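PDB 4OIY: protein transport protein SEC7 from Saccharomyces cerevisiae, which activates the small GTPase ARF1 at the trans-Golgi network as its guanine nucleotide exchange factor, and so takes part in vesicle budding and Golgi traffic. Local coordinates for residues S40-A45 and M74-D79; S87-L92 and F183-N188; K107-M112 and L136-I141. One frame throughout, in Å; residues are numbered along the deposited sequence.

Interaction 1: residues S40-A45 and M74-D79; sequences SPISIA and MHAFVD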
# COMPACT_ATOMS: atom_id res chain seq x y z
N SER A 40 -7.73 16.17 -10.40
CA SER A 40 -8.07 16.12 -8.98
C SER A 40 -7.50 14.84 -8.37
O SER A 40 -7.34 13.84 -9.07
CB SER A 40 -9.58 16.15 -8.76
OG SER A 40 -10.19 14.94 -9.16
N PRO A 41 -7.17 14.86 -7.06
CA PRO A 41 -6.60 13.67 -6.43
C PRO A 41 -7.46 12.43 -6.62
O PRO A 41 -6.93 11.36 -6.92
CB PRO A 41 -6.51 14.04 -4.95
CG PRO A 41 -6.68 15.52 -4.86
CD PRO A 41 -7.14 16.05 -6.19
N ILE A 42 -8.77 12.56 -6.45
CA ILE A 42 -9.67 11.42 -6.57
C ILE A 42 -9.69 10.85 -8.00
O ILE A 42 -9.66 9.63 -8.18
CB ILE A 42 -11.09 11.74 -6.06
CG1 ILE A 42 -11.03 11.98 -4.54
CG2 ILE A 42 -12.05 10.61 -6.38
CD1 ILE A 42 -12.23 12.70 -3.96
N SER A 43 -9.73 11.72 -9.01
CA SER A 43 -9.73 11.26 -10.39
C SER A 43 -8.46 10.48 -10.71
O SER A 43 -8.53 9.40 -11.29
CB SER A 43 -9.87 12.43 -11.37
OG SER A 43 -11.14 13.03 -11.22
N ILE A 44 -7.32 11.02 -10.29
CA ILE A 44 -6.05 10.36 -10.55
C ILE A 44 -5.94 9.04 -9.77
O ILE A 44 -5.54 8.03 -10.33
CB ILE A 44 -4.85 11.27 -10.22
CG1 ILE A 44 -4.83 12.51 -11.13
CG2 ILE A 44 -3.55 10.50 -10.40
CD1 ILE A 44 -3.82 13.56 -10.71
N ALA A 45 -6.29 9.06 -8.48
CA ALA A 45 -6.26 7.84 -7.67
C ALA A 45 -7.12 6.72 -8.27
O ALA A 45 -6.69 5.57 -8.34
CB ALA A 45 -6.73 8.14 -6.25
N MET A 74 -2.04 10.32 -2.99
CA MET A 74 -1.83 9.11 -2.21
C MET A 74 -2.93 8.94 -1.17
O MET A 74 -3.40 7.84 -0.95
CB MET A 74 -0.45 9.13 -1.54
CG MET A 74 -0.09 7.84 -0.82
SD MET A 74 -0.61 7.84 0.91
CE MET A 74 0.75 8.79 1.57
N HIS A 75 -3.34 10.03 -0.51
CA HIS A 75 -4.42 9.93 0.45
C HIS A 75 -5.72 9.47 -0.22
O HIS A 75 -6.43 8.60 0.31
CB HIS A 75 -4.59 11.24 1.20
CG HIS A 75 -3.48 11.53 2.16
ND1 HIS A 75 -3.30 12.76 2.76
CD2 HIS A 75 -2.47 10.74 2.62
CE1 HIS A 75 -2.25 12.71 3.55
NE2 HIS A 75 -1.73 11.50 3.49
N ALA A 76 -6.00 10.02 -1.39
CA ALA A 76 -7.17 9.60 -2.17
C ALA A 76 -7.06 8.13 -2.59
O ALA A 76 -8.04 7.41 -2.60
CB ALA A 76 -7.34 10.47 -3.41
N PHE A 77 -5.86 7.69 -2.93
CA PHE A 77 -5.61 6.31 -3.33
C PHE A 77 -6.00 5.37 -2.18
O PHE A 77 -6.75 4.42 -2.38
CB PHE A 77 -4.13 6.19 -3.72
CG PHE A 77 -3.68 4.83 -4.17
CD1 PHE A 77 -3.76 4.48 -5.51
CD2 PHE A 77 -3.09 3.95 -3.28
CE1 PHE A 77 -3.30 3.25 -5.95
CE2 PHE A 77 -2.64 2.71 -3.70
CZ PHE A 77 -2.73 2.37 -5.04
N VAL A 78 -5.50 5.65 -0.98
CA VAL A 78 -5.83 4.84 0.20
C VAL A 78 -7.34 4.91 0.47
O VAL A 78 -7.94 3.91 0.83
CB VAL A 78 -5.04 5.26 1.46
CG1 VAL A 78 -5.36 4.33 2.62
CG2 VAL A 78 -3.54 5.24 1.18
N ASP A 79 -7.94 6.08 0.26
CA ASP A 79 -9.38 6.26 0.51
C ASP A 79 -10.27 5.39 -0.39
O ASP A 79 -11.43 5.17 -0.04
CB ASP A 79 -9.80 7.72 0.32
CG ASP A 79 -9.44 8.60 1.50
OD1 ASP A 79 -9.05 8.09 2.57
OD2 ASP A 79 -9.58 9.84 1.34

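Interaction 2: residues S87-L92 and F183-N188; sequences SIVDAL and FNEIAN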
# COMPACT_ATOMS: atom_id res chain seq x y z
N SER A 87 -9.26 -8.56 8.35
CA SER A 87 -8.17 -8.54 9.32
C SER A 87 -7.14 -7.51 8.86
O SER A 87 -7.08 -7.16 7.68
CB SER A 87 -7.50 -9.90 9.46
OG SER A 87 -6.65 -10.17 8.36
N ILE A 88 -6.32 -7.03 9.79
CA ILE A 88 -5.29 -6.07 9.40
C ILE A 88 -4.33 -6.69 8.37
O ILE A 88 -3.83 -5.98 7.49
CB ILE A 88 -4.54 -5.47 10.61
CG1 ILE A 88 -3.63 -4.32 10.16
CG2 ILE A 88 -3.74 -6.54 11.35
CD1 ILE A 88 -3.00 -3.56 11.31
N VAL A 89 -4.11 -8.01 8.45
CA VAL A 89 -3.27 -8.68 7.45
C VAL A 89 -3.91 -8.69 6.06
O VAL A 89 -3.25 -8.42 5.07
CB VAL A 89 -2.90 -10.12 7.90
CG1 VAL A 89 -2.31 -10.94 6.75
CG2 VAL A 89 -1.94 -10.05 9.07
N ASP A 90 -5.20 -8.98 5.99
CA ASP A 90 -5.88 -8.98 4.70
C ASP A 90 -5.93 -7.58 4.09
O ASP A 90 -5.74 -7.41 2.89
CB ASP A 90 -7.26 -9.63 4.81
CG ASP A 90 -7.18 -11.16 4.79
OD1 ASP A 90 -6.16 -11.71 4.31
OD2 ASP A 90 -8.13 -11.80 5.24
N ALA A 91 -6.12 -6.58 4.95
CA ALA A 91 -6.08 -5.19 4.50
C ALA A 91 -4.70 -4.81 3.98
O ALA A 91 -4.57 -4.25 2.91
CB ALA A 91 -6.51 -4.25 5.61
N LEU A 92 -3.67 -5.15 4.75
CA LEU A 92 -2.29 -4.89 4.34
C LEU A 92 -1.93 -5.60 3.02
O LEU A 92 -1.23 -5.04 2.17
CB LEU A 92 -1.33 -5.34 5.43
CG LEU A 92 0.09 -4.80 5.43
CD1 LEU A 92 0.08 -3.29 5.59
CD2 LEU A 92 0.87 -5.46 6.55
N PHE A 183 -0.02 -13.83 12.83
CA PHE A 183 1.20 -14.56 12.48
C PHE A 183 0.89 -15.67 11.48
O PHE A 183 1.53 -15.79 10.43
CB PHE A 183 1.84 -15.14 13.74
CG PHE A 183 3.09 -15.93 13.47
CD1 PHE A 183 3.02 -17.26 13.11
CD2 PHE A 183 4.33 -15.33 13.62
CE1 PHE A 183 4.18 -17.99 12.87
CE2 PHE A 183 5.49 -16.06 13.40
CZ PHE A 183 5.41 -17.38 13.02
N ASN A 184 -0.12 -16.47 11.79
CA ASN A 184 -0.49 -17.59 10.92
C ASN A 184 -1.03 -17.13 9.57
O ASN A 184 -0.76 -17.77 8.55
CB ASN A 184 -1.48 -18.52 11.63
CG ASN A 184 -0.84 -19.28 12.77
OD1 ASN A 184 0.37 -19.46 12.81
ND2 ASN A 184 -1.66 -19.75 13.71
N GLU A 185 -1.77 -16.03 9.54
CA GLU A 185 -2.24 -15.46 8.28
C GLU A 185 -1.07 -15.13 7.36
O GLU A 185 -1.08 -15.47 6.18
CB GLU A 185 -3.09 -14.21 8.52
CG GLU A 185 -4.45 -14.52 9.13
CD GLU A 185 -5.40 -13.34 9.12
OE1 GLU A 185 -5.41 -12.59 8.13
OE2 GLU A 185 -6.15 -13.16 10.10
N ILE A 186 -0.04 -14.50 7.92
CA ILE A 186 1.15 -14.17 7.15
C ILE A 186 1.90 -15.44 6.75
O ILE A 186 2.28 -15.58 5.60
CB ILE A 186 2.10 -13.23 7.93
CG1 ILE A 186 1.45 -11.86 8.14
CG2 ILE A 186 3.45 -13.10 7.22
CD1 ILE A 186 1.41 -10.98 6.91
N ALA A 187 2.10 -16.34 7.71
CA ALA A 187 2.84 -17.58 7.46
C ALA A 187 2.22 -18.40 6.33
O ALA A 187 2.94 -19.00 5.52
CB ALA A 187 2.94 -18.42 8.72
N ASN A 188 0.89 -18.42 6.26
CA ASN A 188 0.20 -19.28 5.29
C ASN A 188 0.02 -18.66 3.92
O ASN A 188 -0.16 -19.38 2.93
CB ASN A 188 -1.16 -19.70 5.85
CG ASN A 188 -1.04 -20.64 7.03
OD1 ASN A 188 -0.01 -21.29 7.23
ND2 ASN A 188 -2.11 -20.75 7.81
O HOH W 1 -4.64 -13.64 5.53

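Interaction 3: residues K107-M112 and L136-I141; sequences KIDRFM and LSYSLI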
# COMPACT_ATOMS: atom_id res chain seq x y z
N LYS A 107 8.85 8.48 3.48
CA LYS A 107 7.80 8.20 2.50
C LYS A 107 6.97 7.01 2.94
O LYS A 107 5.73 7.06 2.93
CB LYS A 107 8.41 7.94 1.13
CG LYS A 107 9.03 9.18 0.54
CD LYS A 107 9.60 8.94 -0.84
CE LYS A 107 10.02 10.27 -1.47
NZ LYS A 107 10.43 10.08 -2.88
N ILE A 108 7.64 5.93 3.32
CA ILE A 108 6.95 4.75 3.81
C ILE A 108 6.01 5.13 4.95
O ILE A 108 4.85 4.72 4.96
CB ILE A 108 7.95 3.67 4.28
CG1 ILE A 108 8.75 3.15 3.09
CG2 ILE A 108 7.23 2.52 4.98
CD1 ILE A 108 9.96 2.33 3.47
N ASP A 109 6.50 5.94 5.88
CA ASP A 109 5.71 6.33 7.04
C ASP A 109 4.41 7.04 6.63
O ASP A 109 3.37 6.85 7.27
CB ASP A 109 6.52 7.23 7.99
CG ASP A 109 7.68 6.49 8.68
OD1 ASP A 109 7.75 5.25 8.68
OD2 ASP A 109 8.57 7.19 9.22
N ARG A 110 4.47 7.86 5.58
CA ARG A 110 3.26 8.52 5.06
C ARG A 110 2.22 7.49 4.60
O ARG A 110 1.03 7.60 4.95
CB ARG A 110 3.61 9.48 3.92
CG ARG A 110 4.42 10.70 4.34
CD ARG A 110 4.26 11.83 3.33
NE ARG A 110 4.98 11.62 2.07
CZ ARG A 110 6.27 11.89 1.88
NH1 ARG A 110 6.83 11.67 0.71
NH2 ARG A 110 7.02 12.36 2.88
N PHE A 111 2.65 6.51 3.81
CA PHE A 111 1.75 5.44 3.36
C PHE A 111 1.15 4.68 4.54
O PHE A 111 -0.06 4.44 4.59
CB PHE A 111 2.49 4.42 2.49
CG PHE A 111 2.79 4.90 1.10
CD1 PHE A 111 1.86 4.76 0.09
CD2 PHE A 111 4.03 5.44 0.81
CE1 PHE A 111 2.15 5.17 -1.19
CE2 PHE A 111 4.33 5.85 -0.48
CZ PHE A 111 3.38 5.73 -1.48
N MET A 112 2.00 4.29 5.49
CA MET A 112 1.56 3.38 6.54
C MET A 112 0.69 4.09 7.56
O MET A 112 -0.22 3.48 8.11
CB MET A 112 2.76 2.67 7.17
CG MET A 112 3.59 1.90 6.14
SD MET A 112 2.64 0.92 4.94
CE MET A 112 1.85 -0.15 6.12
N LEU A 136 1.91 -1.97 14.22
CA LEU A 136 1.68 -3.38 13.93
C LEU A 136 1.94 -3.68 12.46
O LEU A 136 2.46 -4.73 12.13
CB LEU A 136 0.25 -3.78 14.32
CG LEU A 136 -0.14 -5.25 14.10
CD1 LEU A 136 0.84 -6.18 14.80
CD2 LEU A 136 -1.55 -5.49 14.61
N SER A 137 1.61 -2.73 11.59
CA SER A 137 1.82 -2.91 10.15
C SER A 137 3.29 -3.11 9.81
O SER A 137 3.63 -3.94 8.99
CB SER A 137 1.24 -1.74 9.37
OG SER A 137 -0.17 -1.71 9.51
N TYR A 138 4.19 -2.37 10.46
CA TYR A 138 5.62 -2.57 10.24
C TYR A 138 6.09 -3.94 10.73
O TYR A 138 6.91 -4.59 10.09
CB TYR A 138 6.47 -1.49 10.92
CG TYR A 138 6.37 -0.17 10.21
CD1 TYR A 138 7.23 0.13 9.16
CD2 TYR A 138 5.41 0.75 10.57
CE1 TYR A 138 7.12 1.34 8.49
CE2 TYR A 138 5.31 1.96 9.91
CZ TYR A 138 6.17 2.24 8.87
OH TYR A 138 6.05 3.44 8.22
N SER A 139 5.56 -4.37 11.87
CA SER A 139 5.92 -5.68 12.40
C SER A 139 5.45 -6.79 11.46
O SER A 139 6.14 -7.79 11.29
CB SER A 139 5.32 -5.86 13.79
OG SER A 139 5.70 -7.09 14.34
N LEU A 140 4.29 -6.59 10.85
CA LEU A 140 3.74 -7.56 9.92
C LEU A 140 4.55 -7.59 8.63
O LEU A 140 4.77 -8.66 8.08
CB LEU A 140 2.27 -7.27 9.61
CG LEU A 140 1.31 -7.53 10.78
CD1 LEU A 140 -0.05 -6.91 10.53
CD2 LEU A 140 1.19 -9.02 11.05
N ILE A 141 4.99 -6.43 8.15
CA ILE A 141 5.85 -6.39 6.96
C ILE A 141 7.16 -7.12 7.22
O ILE A 141 7.64 -7.89 6.38
CB ILE A 141 6.12 -4.93 6.51
CG1 ILE A 141 4.84 -4.32 5.91
CG2 ILE A 141 7.25 -4.88 5.48
CD1 ILE A 141 4.89 -2.82 5.78

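Interaction 1: residues S40-A45 and M74-D79
Ala45 and Ala76 allow the first turn of helix 41-50 to lie close against residues 74-79, the two short axes passing 8.0 Å apart at a crossing angle of -61°. Backbones approach most at Ala45 and Phe77, whose CA atoms are 4.6 Å apart. Both alanine methyls point across the gap and meet directly, Ala45 CB to Ala76 CB being 3.7 Å. The Ala45 methyl also rests on main chain, with its CB 3.5 Å from Phe77 N. Ala76 CB in turn sits over the start of the other helix, 3.6 Å from Pro41 O, touching the proline CB as well. Ile42 flanks the same methyl: its CG1, swung beside the backbone N (chi1 -67°), comes to 4.1 Å from Ala76 CB at the exposed margin. Of the Phe77 side chain, CB is the atom that meets the Ala45 methyl, because CG stands anti to the backbone N and places the ring against Leu48 and Leu49, farther along helix 41-50. Ser40 is the N-cap of that helix, its OG accepting from Ser43 N, and Asp38 bonds to both serine hydroxyls. Within the all-helical Sec7 domain, Phe77 and Met74 also touch Leu63 of helix 56-64, while Met74 and Val78 touch helix 105-122, where Lys114 forms a salt bridge with Asp79.

Interaction 2: residues S87-L92 and F183-N188
Glu185, on helix 176-188, the last in this chain of the Sec7 domain, reaches across to Ser87, the N-cap of helix 88-96. Its CB starts against Val89, 3.8 Å from Val89 CG1, the two side chains running antiparallel alongside one another. CG stands beside the backbone N (chi1 -71°), and the extended chain from there brings CD to the serine. At the tip, OE2 lies over Ser87 CB, and OE1 accepts a hydrogen bond from the hydroxyl through its syn lone pair, Ser87 OG to Glu185 OE1 measuring 2.7 Å. Glu185 OE1 also lies against Val89 CB, at 3.5 Å. The serine OG accepts from Asp90 N at 3.0 Å with a nearly straight angle of 165°, so the cap donates to one helix while holding the start of its own. With an alanine in place of Glu185 the carboxylate is gone, which would probably leave the Ser87 hydroxyl without its acceptor across the contact and the bridging water without one of its two. Beneath the polar tip, Val89 CG1 packs on Ile186 CD1 at 3.7 Å, and Leu182 and Leu140 also border the valine. Asp90 brings a second negative charge near Glu185, but Arg93 forms a salt bridge with Asp90 OD1, which probably eases the repulsion. One water joins the two acids, donating to Asp90 OD1 at 2.7 Å and to Glu185 OE1 at 2.9 Å.

Interaction 3: residues K107-M112 and L136-I141
Met112 and Ile141 meet end to end, the methionine CE standing 4.1 Å from Ile141 CD1. Its chain is bent at both chi2 (-45°) and chi3, which brings that methyl round to the helix opposite, where Met112 CE also lies 3.7 Å from Ser137 CB. Leu92 and Leu96 of helix 88-96 adjoin this apolar cluster, touching Met112 and Ile141 respectively. Farther out, Tyr138 spans the gap between the two segments, whose helix axes come within 11.4 Å and run at 113° to each other. Met112 CG and Ile108 CG2 both meet the far end of the ring from the same side, Met112 CG 3.8 Å from Tyr138 CZ and Ile108 CG2 3.7 Å from Tyr138 CE1, while Met112 CB lies 3.5 Å from Tyr138 OH. Helices 105-122 and 130-148, joined here, probably correspond to those that help line the hydrophobic Arf-binding groove in other Sec7 domains, the first of them following the loop with the FRLPGE sequence of the family. Tyr134, one turn earlier on the second helix, meets the Tyr138 ring edge-to-face. At the outer, partly exposed side the carboxylate plane of Asp109 is turned 78° from the ring plane, and the phenol donates to it in a weak hydrogen bond, Tyr138 OH to Asp109 OD1 at 2.5 Å.

All three contacts join helices of the single, all-helical Sec7 domain. Interaction 1 closes first along the chain; interaction 3 is nested inside the longer loop closed by interaction 2, which ties helix 88-96 to helix 176-188, the last of this chain. Centres of interactions 1 and 2 are about 25 Å apart, on opposite sides of the chain's centre, and the two do not touch. Interaction 3 bridges them: Met74 of interaction 1 packs on Phe111 and Arg110, while Leu92 and Ile88 of interaction 2 pack on Met112, Leu140 and Ser137. Helices 105-122 and 130-148 thus link the two contacts of the exchange domain through side-chain packing.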